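Local coordinates for cupin 2, conserved barrel domain protein (Novosphingobium aromaticivorans DSM 12444, PDB 3ES1) that is of unknown function but has a cupin-like barrel fold and forms a two-chain assembly, at residues I100-L114 / Q124-R138. Sequence-based numbering, arbitrary orientation.
Sequences IDYGIVLEGEIELEL and QGGIIVQRGTNHLWR
Glu113 OE1 takes two bonds from Arg138: NH1 at 2.7 Å, met nearly along the C-O axis, and NH2 at 3.0 Å, from above the carboxylate plane. Arg138 NH1 also makes a salt bridge to Glu111 OE1 at 2.9 Å, on the anti side and somewhat out of the carboxylate plane. Both acceptor oxygens lie close to the guanidinium plane, and Leu136 CD1 lies over one face, toward the rim. Arg138 NE forms a salt bridge with Glu91. Were an alanine to replace Arg138, the carboxylates of Glu111 and Glu113 would probably be left without the charge they share, and Glu91 would lose its mate too. Antiparallel ladders join 110-113 to 136-138 and 100-107 to 127-130. The two sheets face each other as walls of the cupin barrel. Leu112 points into it, CG anti to the backbone N (chi1 171°), and its CD1 lies over the face of the Trp137 six-membered ring, 3.8 Å from the centroid. Its CD2 touches Ile128 CG2 at 3.9 Å. Gln130 NE2 sits 3.3 Å above the centre of the His135 ring. His135 ND1 donates to Thr133 O at 2.7 Å, which fixes the ring's rotation. A parallel ladder continues strand 127-130 into the second subunit.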
ATOM      1  N   ILE A 100      -5.061 -10.674   0.558  1.00 17.88           N
ATOM      2  CA  ILE A 100      -5.053  -9.730   1.679  1.00 17.11           C
ATOM      3  C   ILE A 100      -4.815  -8.376   1.049  1.00 16.92           C
ATOM      4  O   ILE A 100      -4.006  -8.239   0.156  1.00 17.19           O
ATOM      5  CB  ILE A 100      -3.982 -10.083   2.782  1.00 15.54           C
ATOM      6  CG1 ILE A 100      -4.181  -9.257   4.065  1.00 16.09           C
ATOM      7  CG2 ILE A 100      -2.496  -9.980   2.304  1.00 14.83           C
ATOM      8  CD1 ILE A 100      -3.247  -9.689   5.246  1.00 16.88           C
ATOM      9  N   ASP A 101      -5.585  -7.393   1.482  1.00 17.77           N
ATOM     10  CA  ASP A 101      -5.490  -6.052   0.960  1.00 17.86           C
ATOM     11  C   ASP A 101      -5.183  -5.020   2.031  1.00 18.05           C
ATOM     12  O   ASP A 101      -5.745  -5.058   3.068  1.00 20.04           O
ATOM     13  CB  ASP A 101      -6.772  -5.614   0.266  1.00 17.95           C
ATOM     14  CG  ASP A 101      -7.504  -6.733  -0.390  1.00 16.44           C
ATOM     15  OD1 ASP A 101      -6.871  -7.472  -1.113  1.00 17.45           O
ATOM     16  OD2 ASP A 101      -8.686  -6.797  -0.157  1.00 17.97           O
ATOM     17  N   TYR A 102      -4.297  -4.103   1.738  1.00 16.79           N
ATOM     18  CA  TYR A 102      -4.037  -2.955   2.579  1.00 17.30           C
ATOM     19  C   TYR A 102      -4.710  -1.759   1.907  1.00 17.36           C
ATOM     20  O   TYR A 102      -4.384  -1.390   0.783  1.00 18.87           O
ATOM     21  CB  TYR A 102      -2.534  -2.691   2.755  1.00 16.15           C
ATOM     22  CG  TYR A 102      -1.755  -3.853   3.246  1.00 16.28           C
ATOM     23  CD1 TYR A 102      -2.251  -4.670   4.292  1.00 16.62           C
ATOM     24  CD2 TYR A 102      -0.501  -4.181   2.686  1.00 18.37           C
ATOM     25  CE1 TYR A 102      -1.507  -5.767   4.758  1.00 19.15           C
ATOM     26  CE2 TYR A 102       0.238  -5.291   3.161  1.00 19.48           C
ATOM     27  CZ  TYR A 102      -0.261  -6.060   4.222  1.00 18.20           C
ATOM     28  OH  TYR A 102       0.474  -7.150   4.679  1.00 17.09           O
ATOM     29  N   GLY A 103      -5.647  -1.156   2.605  1.00 17.82           N
ATOM     30  CA  GLY A 103      -6.320   0.035   2.083  1.00 18.31           C
ATOM     31  C   GLY A 103      -5.969   1.244   2.906  1.00 18.40           C
ATOM     32  O   GLY A 103      -6.035   1.203   4.130  1.00 19.27           O
ATOM     33  N   ILE A 104      -5.628   2.340   2.219  1.00 17.87           N
ATOM     34  CA  ILE A 104      -5.267   3.593   2.897  1.00 17.59           C
ATOM     35  C   ILE A 104      -6.153   4.716   2.443  1.00 17.41           C
ATOM     36  O   ILE A 104      -6.213   5.059   1.242  1.00 15.92           O
ATOM     37  CB  ILE A 104      -3.741   3.966   2.728  1.00 17.00           C
ATOM     38  CG1 ILE A 104      -2.836   2.759   3.113  1.00 19.09           C
ATOM     39  CG2 ILE A 104      -3.356   5.122   3.648  1.00 17.87           C
ATOM     40  CD1 ILE A 104      -2.424   1.885   1.928  1.00 20.50           C
ATOM     41  N   VAL A 105      -6.840   5.303   3.403  1.00 17.23           N
ATOM     42  CA  VAL A 105      -7.782   6.389   3.077  1.00 17.60           C
ATOM     43  C   VAL A 105      -6.996   7.698   2.876  1.00 17.71           C
ATOM     44  O   VAL A 105      -6.471   8.281   3.847  1.00 17.46           O
ATOM     45  CB  VAL A 105      -8.941   6.531   4.115  1.00 17.83           C
ATOM     46  CG1 VAL A 105      -9.983   7.531   3.624  1.00 16.89           C
ATOM     47  CG2 VAL A 105      -9.613   5.180   4.433  1.00 17.31           C
ATOM     48  N   LEU A 106      -6.967   8.203   1.636  1.00 17.40           N
ATOM     49  CA  LEU A 106      -6.103   9.345   1.340  1.00 18.40           C
ATOM     50  C   LEU A 106      -6.817  10.661   1.578  1.00 18.98           C
ATOM     51  O   LEU A 106      -6.234  11.693   1.975  1.00 18.40           O
ATOM     52  CB  LEU A 106      -5.568   9.287  -0.115  1.00 18.55           C
ATOM     53  CG  LEU A 106      -4.785   8.002  -0.553  1.00 19.83           C
ATOM     54  CD1 LEU A 106      -4.122   8.224  -1.898  1.00 19.49           C
ATOM     55  CD2 LEU A 106      -3.779   7.554   0.477  1.00 20.13           C
ATOM     56  N   GLU A 107      -8.092  10.612   1.279  1.00 19.42           N
ATOM     57  CA  GLU A 107      -8.976  11.795   1.283  1.00 19.50           C
ATOM     58  C   GLU A 107     -10.410  11.370   1.553  1.00 19.44           C
ATOM     59  O   GLU A 107     -10.909  10.426   0.965  1.00 18.99           O
ATOM     60  CB  GLU A 107      -8.913  12.507  -0.069  1.00 20.52           C
ATOM     61  CG  GLU A 107     -10.027  13.463  -0.337  1.00 22.69           C
ATOM     62  CD  GLU A 107      -9.981  14.765   0.469  1.00 29.10           C
ATOM     63  OE1 GLU A 107      -8.905  15.115   1.025  1.00 29.39           O
ATOM     64  OE2 GLU A 107     -11.048  15.440   0.529  1.00 29.78           O
ATOM     65  N   GLY A 108     -11.073  12.094   2.446  1.00 19.08           N
ATOM     66  CA  GLY A 108     -12.430  11.789   2.819  1.00 18.87           C
ATOM     67  C   GLY A 108     -12.506  10.643   3.811  1.00 19.60           C
ATOM     68  O   GLY A 108     -11.536  10.286   4.450  1.00 19.26           O
ATOM     69  N   GLU A 109     -13.710  10.116   3.942  1.00 19.68           N
ATOM     70  CA  GLU A 109     -13.950   8.934   4.732  1.00 19.96           C
ATOM     71  C   GLU A 109     -14.948   8.015   4.088  1.00 18.59           C
ATOM     72  O   GLU A 109     -15.746   8.394   3.222  1.00 16.45           O
ATOM     73  CB  GLU A 109     -14.355   9.259   6.153  1.00 20.73           C
ATOM     74  CG  GLU A 109     -15.595  10.075   6.322  1.00 22.86           C
ATOM     75  CD  GLU A 109     -15.760  10.513   7.774  1.00 28.38           C
ATOM     76  OE1 GLU A 109     -14.789  11.012   8.381  1.00 33.96           O
ATOM     77  OE2 GLU A 109     -16.838  10.325   8.322  1.00 28.32           O
ATOM     78  N   ILE A 110     -14.860   6.790   4.560  1.00 18.86           N
ATOM     79  CA  ILE A 110     -15.529   5.631   3.958  1.00 18.32           C
ATOM     80  C   ILE A 110     -16.158   4.683   4.999  1.00 18.80           C
ATOM     81  O   ILE A 110     -15.637   4.475   6.096  1.00 19.11           O
ATOM     82  CB  ILE A 110     -14.549   4.812   3.067  1.00 18.80           C
ATOM     83  CG1 ILE A 110     -15.334   4.039   2.004  1.00 19.42           C
ATOM     84  CG2 ILE A 110     -13.730   3.830   3.910  1.00 17.01           C
ATOM     85  CD1 ILE A 110     -15.988   4.945   0.889  1.00 18.09           C
ATOM     86  N   GLU A 111     -17.306   4.136   4.616  1.00 18.21           N
ATOM     87  CA  GLU A 111     -17.998   3.099   5.389  1.00 18.42           C
ATOM     88  C   GLU A 111     -17.643   1.727   4.828  1.00 18.03           C
ATOM     89  O   GLU A 111     -17.913   1.413   3.672  1.00 18.54           O
ATOM     90  CB  GLU A 111     -19.508   3.291   5.282  1.00 19.00           C
ATOM     91  CG  GLU A 111     -20.319   2.256   6.089  1.00 16.80           C
ATOM     92  CD  GLU A 111     -21.686   2.760   6.375  1.00 18.78           C
ATOM     93  OE1 GLU A 111     -22.568   2.579   5.502  1.00 18.57           O
ATOM     94  OE2 GLU A 111     -21.851   3.370   7.452  1.00 16.14           O
ATOM     95  N   LEU A 112     -17.034   0.919   5.667  1.00 17.74           N
ATOM     96  CA  LEU A 112     -16.755  -0.471   5.317  1.00 16.88           C
ATOM     97  C   LEU A 112     -17.824  -1.344   5.909  1.00 16.96           C
ATOM     98  O   LEU A 112     -17.981  -1.413   7.131  1.00 17.52           O
ATOM     99  CB  LEU A 112     -15.395  -0.887   5.841  1.00 16.84           C
ATOM    100  CG  LEU A 112     -14.950  -2.346   5.783  1.00 15.62           C
ATOM    101  CD1 LEU A 112     -14.982  -2.882   4.333  1.00 16.24           C
ATOM    102  CD2 LEU A 112     -13.593  -2.494   6.341  1.00 14.86           C
ATOM    103  N   GLU A 113     -18.500  -2.068   5.028  1.00 16.77           N
ATOM    104  CA  GLU A 113     -19.525  -3.040   5.432  1.00 17.18           C
ATOM    105  C   GLU A 113     -19.081  -4.461   5.108  1.00 17.87           C
ATOM    106  O   GLU A 113     -18.662  -4.758   3.974  1.00 17.77           O
ATOM    107  CB  GLU A 113     -20.863  -2.747   4.756  1.00 16.71           C
ATOM    108  CG  GLU A 113     -21.966  -3.692   5.207  1.00 18.15           C
ATOM    109  CD  GLU A 113     -23.344  -3.359   4.657  1.00 22.58           C
ATOM    110  OE1 GLU A 113     -23.622  -2.157   4.380  1.00 23.55           O
ATOM    111  OE2 GLU A 113     -24.168  -4.320   4.554  1.00 21.61           O
ATOM    112  N   LEU A 114     -19.215  -5.321   6.118  1.00 18.41           N
ATOM    113  CA  LEU A 114     -18.859  -6.738   6.019  1.00 18.63           C
ATOM    114  C   LEU A 114     -20.125  -7.579   5.997  1.00 19.74           C
ATOM    115  O   LEU A 114     -21.102  -7.168   5.407  1.00 20.33           O
ATOM    116  CB  LEU A 114     -17.940  -7.145   7.152  1.00 18.20           C
ATOM    117  CG  LEU A 114     -16.661  -6.295   7.299  1.00 16.47           C
ATOM    118  CD1 LEU A 114     -15.807  -6.828   8.413  1.00 14.73           C
ATOM    119  CD2 LEU A 114     -15.823  -6.269   6.060  1.00 13.78           C
ATOM    120  N   GLN A 124     -10.166   9.541   7.327  1.00 18.45           N
ATOM    121  CA  GLN A 124      -9.022   9.961   6.522  1.00 19.05           C
ATOM    122  C   GLN A 124      -7.733   9.627   7.255  1.00 18.20           C
ATOM    123  O   GLN A 124      -7.620   9.810   8.469  1.00 20.15           O
ATOM    124  CB  GLN A 124      -9.121  11.442   6.163  1.00 19.72           C
ATOM    125  CG  GLN A 124      -8.084  11.903   5.171  1.00 20.63           C
ATOM    126  CD  GLN A 124      -8.297  13.332   4.713  1.00 23.86           C
ATOM    127  OE1 GLN A 124      -9.415  13.756   4.316  1.00 21.19           O
ATOM    128  NE2 GLN A 124      -7.223  14.113   4.800  1.00 24.01           N
ATOM    129  N   GLY A 125      -6.772   9.063   6.524  1.00 18.38           N
ATOM    130  CA  GLY A 125      -5.509   8.615   7.083  1.00 18.76           C
ATOM    131  C   GLY A 125      -5.527   7.238   7.688  1.00 18.89           C
ATOM    132  O   GLY A 125      -4.491   6.707   8.085  1.00 20.05           O
ATOM    133  N   GLY A 126      -6.725   6.656   7.748  1.00 18.66           N
ATOM    134  CA  GLY A 126      -6.937   5.318   8.274  1.00 17.63           C
ATOM    135  C   GLY A 126      -6.501   4.199   7.327  1.00 17.69           C
ATOM    136  O   GLY A 126      -6.497   4.357   6.083  1.00 18.28           O
ATOM    137  N   ILE A 127      -6.162   3.069   7.931  1.00 17.39           N
ATOM    138  CA  ILE A 127      -5.742   1.870   7.186  1.00 17.56           C
ATOM    139  C   ILE A 127      -6.587   0.647   7.498  1.00 18.16           C
ATOM    140  O   ILE A 127      -6.835   0.303   8.662  1.00 19.02           O
ATOM    141  CB  ILE A 127      -4.245   1.550   7.443  1.00 18.16           C
ATOM    142  CG1 ILE A 127      -3.365   2.738   6.967  1.00 19.56           C
ATOM    143  CG2 ILE A 127      -3.849   0.247   6.748  1.00 16.28           C
ATOM    144  CD1 ILE A 127      -1.840   2.665   7.364  1.00 18.30           C
ATOM    145  N   ILE A 128      -6.992  -0.024   6.417  1.00 17.03           N
ATOM    146  CA  ILE A 128      -7.736  -1.267   6.494  1.00 16.34           C
ATOM    147  C   ILE A 128      -6.835  -2.449   6.108  1.00 17.35           C
ATOM    148  O   ILE A 128      -6.129  -2.409   5.102  1.00 17.37           O
ATOM    149  CB  ILE A 128      -8.979  -1.307   5.584  1.00 15.94           C
ATOM    150  CG1 ILE A 128      -9.863  -0.042   5.789  1.00 13.46           C
ATOM    151  CG2 ILE A 128      -9.742  -2.579   5.832  1.00 13.08           C
ATOM    152  CD1 ILE A 128      -9.535   1.016   4.745  1.00 15.44           C
ATOM    153  N   VAL A 129      -6.864  -3.468   6.960  1.00 18.05           N
ATOM    154  CA  VAL A 129      -6.257  -4.782   6.641  1.00 17.89           C
ATOM    155  C   VAL A 129      -7.393  -5.756   6.346  1.00 18.55           C
ATOM    156  O   VAL A 129      -8.061  -6.244   7.265  1.00 19.33           O
ATOM    157  CB  VAL A 129      -5.357  -5.271   7.803  1.00 17.36           C
ATOM    158  CG1 VAL A 129      -4.620  -6.571   7.464  1.00 17.00           C
ATOM    159  CG2 VAL A 129      -4.341  -4.149   8.190  1.00 18.32           C
ATOM    160  N   GLN A 130      -7.622  -6.011   5.068  1.00 18.44           N
ATOM    161  CA  GLN A 130      -8.748  -6.803   4.609  1.00 18.26           C
ATOM    162  C   GLN A 130      -8.289  -8.232   4.409  1.00 17.90           C
ATOM    163  O   GLN A 130      -7.597  -8.514   3.512  1.00 17.94           O
ATOM    164  CB  GLN A 130      -9.384  -6.215   3.326  1.00 17.61           C
ATOM    165  CG  GLN A 130     -10.634  -6.875   2.814  1.00 18.44           C
ATOM    166  CD  GLN A 130     -11.897  -6.132   3.233  1.00 17.73           C
ATOM    167  OE1 GLN A 130     -12.652  -6.603   4.002  1.00 18.63           O
ATOM    168  NE2 GLN A 130     -12.058  -4.969   2.757  1.00 18.98           N
ATOM    169  N   ARG A 131      -8.692  -9.116   5.300  1.00 18.35           N
ATOM    170  CA  ARG A 131      -8.152 -10.491   5.375  1.00 18.77           C
ATOM    171  C   ARG A 131      -9.064 -11.526   4.675  1.00 18.90           C
ATOM    172  O   ARG A 131      -9.449 -12.539   5.250  1.00 19.06           O
ATOM    173  CB  ARG A 131      -7.821 -10.847   6.832  1.00 19.44           C
ATOM    174  CG  ARG A 131      -6.668  -9.978   7.399  1.00 18.72           C
ATOM    175  CD  ARG A 131      -6.375 -10.246   8.842  1.00 21.33           C
ATOM    176  NE  ARG A 131      -6.085 -11.669   9.040  1.00 22.23           N
ATOM    177  CZ  ARG A 131      -6.920 -12.534   9.582  1.00 21.93           C
ATOM    178  NH1 ARG A 131      -8.120 -12.151   9.971  1.00 19.44           N
ATOM    179  NH2 ARG A 131      -6.562 -13.803   9.694  1.00 21.40           N
ATOM    180  N   GLY A 132      -9.321 -11.235   3.405  1.00 18.34           N
ATOM    181  CA  GLY A 132     -10.034 -12.143   2.452  1.00 18.87           C
ATOM    182  C   GLY A 132     -11.515 -12.226   2.750  1.00 18.59           C
ATOM    183  O   GLY A 132     -12.215 -13.195   2.469  1.00 18.20           O
ATOM    184  N   THR A 133     -11.985 -11.144   3.324  1.00 19.79           N
ATOM    185  CA  THR A 133     -13.388 -11.005   3.736  1.00 19.48           C
ATOM    186  C   THR A 133     -14.347 -10.414   2.715  1.00 20.36           C
ATOM    187  O   THR A 133     -14.052  -9.425   2.010  1.00 20.61           O
ATOM    188  CB  THR A 133     -13.441 -10.172   5.018  1.00 19.33           C
ATOM    189  OG1 THR A 133     -12.516  -9.094   4.922  1.00 20.59           O
ATOM    190  CG2 THR A 133     -13.035 -11.040   6.265  1.00 17.90           C
ATOM    191  N   ASN A 134     -15.529 -11.012   2.689  1.00 19.31           N
ATOM    192  CA  ASN A 134     -16.690 -10.401   2.024  1.00 19.79           C
ATOM    193  C   ASN A 134     -16.931  -8.978   2.546  1.00 19.81           C
ATOM    194  O   ASN A 134     -16.965  -8.738   3.763  1.00 18.83           O
ATOM    195  CB  ASN A 134     -17.942 -11.272   2.214  1.00 19.92           C
ATOM    196  CG  ASN A 134     -18.990 -10.984   1.199  1.00 23.31           C
ATOM    197  OD1 ASN A 134     -18.687 -10.675   0.020  1.00 22.47           O
ATOM    198  ND2 ASN A 134     -20.258 -11.084   1.626  1.00 25.09           N
ATOM    199  N   HIS A 135     -17.001  -8.034   1.626  1.00 18.30           N
ATOM    200  CA  HIS A 135     -17.188  -6.593   1.969  1.00 19.02           C
ATOM    201  C   HIS A 135     -17.712  -5.728   0.827  1.00 18.88           C
ATOM    202  O   HIS A 135     -17.609  -6.068  -0.362  1.00 18.83           O
ATOM    203  CB  HIS A 135     -15.841  -5.976   2.399  1.00 19.42           C
ATOM    204  CG  HIS A 135     -14.868  -5.898   1.265  1.00 18.98           C
ATOM    205  ND1 HIS A 135     -14.194  -7.012   0.807  1.00 19.36           N
ATOM    206  CD2 HIS A 135     -14.602  -4.902   0.382  1.00 20.14           C
ATOM    207  CE1 HIS A 135     -13.457  -6.671  -0.239  1.00 22.64           C
ATOM    208  NE2 HIS A 135     -13.711  -5.407  -0.535  1.00 19.01           N
ATOM    209  N   LEU A 136     -18.196  -4.548   1.202  1.00 19.78           N
ATOM    210  CA  LEU A 136     -18.414  -3.443   0.247  1.00 18.52           C
ATOM    211  C   LEU A 136     -17.924  -2.134   0.872  1.00 18.03           C
ATOM    212  O   LEU A 136     -17.777  -2.013   2.099  1.00 16.52           O
ATOM    213  CB  LEU A 136     -19.920  -3.341  -0.164  1.00 19.85           C
ATOM    214  CG  LEU A 136     -21.010  -2.946   0.850  1.00 19.94           C
ATOM    215  CD1 LEU A 136     -21.006  -1.411   1.158  1.00 16.92           C
ATOM    216  CD2 LEU A 136     -22.368  -3.362   0.355  1.00 19.93           C
ATOM    217  N   TRP A 137     -17.668  -1.171   0.015  1.00 16.40           N
ATOM    218  CA  TRP A 137     -17.322   0.198   0.418  1.00 16.44           C
ATOM    219  C   TRP A 137     -18.474   1.154   0.064  1.00 17.76           C
ATOM    220  O   TRP A 137     -18.980   1.125  -1.048  1.00 16.40           O
ATOM    221  CB  TRP A 137     -16.050   0.682  -0.286  1.00 16.85           C
ATOM    222  CG  TRP A 137     -14.870  -0.206  -0.104  1.00 14.81           C
ATOM    223  CD1 TRP A 137     -14.455  -1.173  -0.957  1.00 15.50           C
ATOM    224  CD2 TRP A 137     -14.006  -0.284   1.040  1.00 17.29           C
ATOM    225  NE1 TRP A 137     -13.361  -1.840  -0.457  1.00 13.99           N
ATOM    226  CE2 TRP A 137     -13.065  -1.329   0.775  1.00 18.69           C
ATOM    227  CE3 TRP A 137     -13.932   0.402   2.255  1.00 18.82           C
ATOM    228  CZ2 TRP A 137     -12.059  -1.663   1.655  1.00 19.00           C
ATOM    229  CZ3 TRP A 137     -12.924   0.070   3.123  1.00 15.10           C
ATOM    230  CH2 TRP A 137     -11.999  -0.958   2.822  1.00 16.14           C
ATOM    231  N   ARG A 138     -18.846   1.977   1.025  1.00 18.31           N
ATOM    232  CA  ARG A 138     -19.956   2.942   0.885  1.00 18.70           C
ATOM    233  C   ARG A 138     -19.552   4.322   1.333  1.00 18.85           C
ATOM    234  O   ARG A 138     -19.030   4.501   2.414  1.00 18.35           O
ATOM    235  CB  ARG A 138     -21.208   2.485   1.668  1.00 18.81           C
ATOM    236  CG  ARG A 138     -22.434   3.411   1.486  1.00 18.02           C
ATOM    237  CD  ARG A 138     -23.627   2.932   2.291  1.00 20.53           C
ATOM    238  NE  ARG A 138     -24.105   1.639   1.809  1.00 20.10           N
ATOM    239  CZ  ARG A 138     -23.989   0.501   2.472  1.00 18.99           C
ATOM    240  NH1 ARG A 138     -23.431   0.477   3.666  1.00 20.45           N
ATOM    241  NH2 ARG A 138     -24.472  -0.602   1.937  1.00 19.26           N
TER
HETATM  242  O   HOH W   1      -9.329  -9.406   0.669  1.00 17.63           O
HETATM  243  O   HOH W   2     -10.017  -4.401   0.426  1.00 19.72           O
HETATM  244  O   HOH W   3      -8.505  16.736   3.163  1.00 46.23           O
HETATM  245  O   HOH W   4     -18.457   7.587   3.913  1.00 17.02           O
HETATM  246  O   HOH W   5     -12.088  11.664   7.880  1.00 24.00           O